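Local coordinates for protein nucleoside-diphosphate-sugar pyrophosphorylase (Vibrio cholerae, PDB 4EVW) that probably transfers a nucleotidyl group onto a sugar phosphate to make an activated nucleoside-diphosphate sugar, releasing pyrophosphate, at residues 62-65 and 66-70; 29-32 and 33-36. The protein carries 1 engineered substitution. All coordinates share one frame; numbering follows the deposited sequence.

Contact 1: residues 62-65 and 66-70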
# COMPACT_ATOMS: atom_id res chain seq x y z
N PHE A 62 14.21 -12.91 5.50
CA PHE A 62 13.65 -13.26 4.19
C PHE A 62 13.63 -12.03 3.27
O PHE A 62 14.09 -12.09 2.12
CB PHE A 62 12.23 -13.81 4.37
CG PHE A 62 11.44 -13.93 3.09
CD1 PHE A 62 11.54 -15.07 2.29
CD2 PHE A 62 10.58 -12.91 2.68
CE1 PHE A 62 10.79 -15.19 1.12
CE2 PHE A 62 9.83 -13.02 1.51
CZ PHE A 62 9.93 -14.16 0.72
N VAL A 63 13.09 -10.92 3.77
CA VAL A 63 13.01 -9.69 2.99
C VAL A 63 14.38 -9.15 2.61
O VAL A 63 14.60 -8.76 1.46
CB VAL A 63 12.23 -8.59 3.75
CG1 VAL A 63 12.29 -7.26 2.99
CG2 VAL A 63 10.79 -9.02 3.93
N ARG A 64 15.31 -9.14 3.56
CA ARG A 64 16.64 -8.64 3.27
C ARG A 64 17.29 -9.47 2.16
O ARG A 64 17.88 -8.92 1.23
CB ARG A 64 17.51 -8.65 4.52
CG ARG A 64 18.86 -8.00 4.29
CD ARG A 64 19.58 -7.69 5.59
NE ARG A 64 18.97 -6.59 6.34
CZ ARG A 64 19.14 -5.30 6.07
NH1 ARG A 64 19.90 -4.91 5.06
NH2 ARG A 64 18.55 -4.38 6.83
N GLU A 65 17.17 -10.79 2.25
CA GLU A 65 17.75 -11.66 1.24
C GLU A 65 17.11 -11.47 -0.13
O GLU A 65 17.81 -11.35 -1.14
CB GLU A 65 17.62 -13.14 1.65
CG GLU A 65 18.60 -13.56 2.74
CD GLU A 65 18.48 -15.04 3.09
OE1 GLU A 65 17.73 -15.76 2.40
OE2 GLU A 65 19.13 -15.49 4.06
N LYS A 66 15.78 -11.43 -0.18
CA LYS A 66 15.07 -11.25 -1.44
C LYS A 66 15.33 -9.88 -2.06
O LYS A 66 15.54 -9.77 -3.27
CB LYS A 66 13.56 -11.45 -1.25
CG LYS A 66 13.17 -12.86 -0.84
CD LYS A 66 13.47 -13.89 -1.92
CE LYS A 66 13.18 -15.30 -1.43
NZ LYS A 66 13.23 -16.32 -2.51
N ALA A 67 15.30 -8.82 -1.24
CA ALA A 67 15.54 -7.48 -1.76
C ALA A 67 16.94 -7.37 -2.36
O ALA A 67 17.13 -6.77 -3.43
CB ALA A 67 15.38 -6.44 -0.64
N THR A 68 17.92 -7.94 -1.68
CA THR A 68 19.30 -7.90 -2.15
C THR A 68 19.39 -8.63 -3.47
O THR A 68 20.00 -8.17 -4.44
CB THR A 68 20.24 -8.60 -1.16
OG1 THR A 68 20.16 -7.94 0.11
CG2 THR A 68 21.68 -8.58 -1.66
N GLN A 69 18.76 -9.79 -3.51
CA GLN A 69 18.78 -10.58 -4.70
C GLN A 69 18.11 -9.91 -5.89
O GLN A 69 18.56 -10.07 -7.02
CB GLN A 69 18.12 -11.90 -4.40
CG GLN A 69 18.23 -12.88 -5.50
CD GLN A 69 17.68 -14.20 -5.06
OE1 GLN A 69 17.34 -14.39 -3.89
NE2 GLN A 69 17.61 -15.14 -5.99
N LEU A 70 17.02 -9.18 -5.63
CA LEU A 70 16.29 -8.49 -6.69
C LEU A 70 17.12 -7.35 -7.26
O LEU A 70 16.84 -6.84 -8.34
CB LEU A 70 14.97 -7.95 -6.16
CG LEU A 70 13.89 -9.01 -5.92
CD1 LEU A 70 12.72 -8.42 -5.14
CD2 LEU A 70 13.42 -9.53 -7.27
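Phe62 and Lys66 meet one helical turn apart: the amide of Lys66 donates to Phe62 O (N to O 2.9 Å, 167° at the hydrogen), and the first part of its side chain lies over the Phe62 ring. Lys66 CG stands above one face of that ring, 3.9 Å from the centroid and displaced toward the rim, in a CH-pi contact. The bend at chi2 (-65°) carries the lysine chain out across the rim, where Lys66 CE rests 3.5 Å from Phe62 CE1. The hydrocarbon part packs on the phenylalanine, while the charge only leans toward Glu34 of helix 32-37.

The backbone ladder continues regularly, with Ala67 N bonded to Val63 O at 2.8 Å and Gln69 N to Glu65 O at 3.0 Å. Arg64 O, between these two, is gripped twice. Thr68 N reaches it at 3.1 Å, and Thr68 OG1 reaches it at 2.7 Å from the opposite face of the carbonyl plane. The threonine hydroxyl sits beside its own backbone N (chi1 -60°), the position from which it can donate back to the preceding turn. The hydroxyl of this exposed threonine thus spends its proton on the helix backbone, and the carbonyl carries two donors.

All of this lies on helix 59-70, the connection of the beta-alpha-beta unit between strands 49-54 and 75-80. Val63 and Ala67 face Phe51 of the first strand, and Arg64, Ala67 and Thr68 touch Phe75 of the second. Val63 and Lys66 also pack on Phe33 of helix 32-37, and Phe62 on Met24.

Contact 2: residues 29-32 and 33-36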
# COMPACT_ATOMS: atom_id res chain seq x y z
N GLY A 29 7.81 -19.92 -10.11
CA GLY A 29 9.23 -19.73 -9.90
C GLY A 29 9.70 -18.71 -8.88
O GLY A 29 10.90 -18.59 -8.64
N GLN A 30 8.78 -17.97 -8.28
CA GLN A 30 9.17 -16.98 -7.28
C GLN A 30 8.09 -16.70 -6.25
O GLN A 30 6.91 -16.97 -6.48
CB GLN A 30 9.61 -15.68 -7.97
CG GLN A 30 8.55 -15.01 -8.81
CD GLN A 30 9.09 -13.81 -9.58
OE1 GLN A 30 8.34 -13.06 -10.19
NE2 GLN A 30 10.41 -13.64 -9.55
N THR A 31 8.49 -16.15 -5.11
CA THR A 31 7.57 -15.84 -4.03
C THR A 31 6.62 -14.71 -4.37
O THR A 31 6.90 -13.87 -5.22
CB THR A 31 8.33 -15.46 -2.74
OG1 THR A 31 9.12 -14.28 -2.98
CG2 THR A 31 9.24 -16.60 -2.30
N LEU A 32 5.47 -14.69 -3.70
CA LEU A 32 4.50 -13.64 -3.96
C LEU A 32 5.16 -12.30 -3.61
O LEU A 32 4.86 -11.27 -4.23
CB LEU A 32 3.22 -13.88 -3.14
CG LEU A 32 2.50 -15.19 -3.52
CD1 LEU A 32 1.15 -15.26 -2.82
CD2 LEU A 32 2.30 -15.25 -5.03
N PHE A 33 6.07 -12.31 -2.64
CA PHE A 33 6.79 -11.09 -2.25
C PHE A 33 7.50 -10.54 -3.48
O PHE A 33 7.42 -9.35 -3.78
CB PHE A 33 7.82 -11.38 -1.17
CG PHE A 33 8.74 -10.22 -0.87
CD1 PHE A 33 8.33 -9.18 -0.05
CD2 PHE A 33 10.02 -10.18 -1.41
CE1 PHE A 33 9.18 -8.11 0.22
CE2 PHE A 33 10.88 -9.12 -1.14
CZ PHE A 33 10.46 -8.08 -0.32
N GLU A 34 8.20 -11.42 -4.19
CA GLU A 34 8.94 -11.03 -5.38
C GLU A 34 8.03 -10.57 -6.51
O GLU A 34 8.33 -9.59 -7.20
CB GLU A 34 9.82 -12.19 -5.86
CG GLU A 34 10.98 -12.50 -4.92
CD GLU A 34 11.57 -13.87 -5.17
OE1 GLU A 34 11.03 -14.86 -4.63
OE2 GLU A 34 12.57 -13.96 -5.91
N HIS A 35 6.92 -11.28 -6.71
CA HIS A 35 5.97 -10.90 -7.75
C HIS A 35 5.47 -9.48 -7.51
O HIS A 35 5.33 -8.68 -8.44
CB HIS A 35 4.75 -11.83 -7.75
CG HIS A 35 4.99 -13.14 -8.42
ND1 HIS A 35 5.24 -13.25 -9.77
CD2 HIS A 35 4.97 -14.40 -7.94
CE1 HIS A 35 5.36 -14.52 -10.09
NE2 HIS A 35 5.21 -15.25 -9.00
N SER A 36 5.20 -9.16 -6.25
CA SER A 36 4.70 -7.83 -5.91
C SER A 36 5.76 -6.74 -6.00
O SER A 36 5.53 -5.71 -6.63
CB SER A 36 4.08 -7.83 -4.51
OG SER A 36 3.71 -6.51 -4.14
O HOH W 1 6.96 -11.43 -11.64
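Thr31 and Glu34 bracket the first turn of a helix: the chain leaves a short extended piece at 30-31 and turns into helix at Leu32, where His35 N bonds back to Thr31 O (3.0 Å) and Ser36 N to Leu32 O (2.9 Å). Thr31 is the N-cap. Its OG1 accepts from Glu34 N at 3.2 Å, while Glu34 returns its carboxylate to Thr31, completing a capping box. Glu34 OE1 takes the Thr31 hydroxyl on its anti lone pair, with OG1 to OE1 only 2.6 Å, and also takes Thr31 N (2.9 Å), which comes from above the carboxylate plane. The threonine hydroxyl lies between its own backbone N and carbonyl carbon (chi1 61°), close enough to accept from the helix amide and donate to the carboxylate.

Gln30 crosses His35 obliquely. Its CG sits over one face of the imidazole, 3.5 Å from the centroid, offset toward the rim in a CH-pi contact. The amide plane stands nearly upright on the ring, at 85°. Gln30 OE1 also lies over that face, and a water joins it to His35 ND1, donating to OE1 over 2.6 Å. His35 NE2 bonds to Ala27 O, so the ring is held from both nitrogens, and it meets Phe117 and Phe241 as well.

Chemically, in this buried turn the box satisfies Thr31 N, just before the helix, and Glu34 N in its first turn, with side chains of the same box. Two donors on Glu34 OE1, together with the positive end of the helix dipole and the nearby, weakly paired Lys66, would be expected to favour the ionised carboxylate.

Contact 2 (29-36) comes first along the chain and contact 1 (62-70) follows, their centres about 11 Å apart on the same side of the chain's centre. In sequence, strand 49-54 comes between them; it opens the beta-alpha-beta unit whose crossover is helix 59-70. The two sites touch directly. Lys66 NZ approaches Glu34 OE1 to 3.4 Å as a long, weak ion pair, while Phe62 CE2 lies 3.7 Å from Phe33 CB. The oxygen that closes the capping box thus also faces the second helix, and the two helices meet mainly through packing of side chains, with the weak ion pair beside it, next to strand 49-54 of the mixed sheet, where Phe33 and Val63 both touch Phe51.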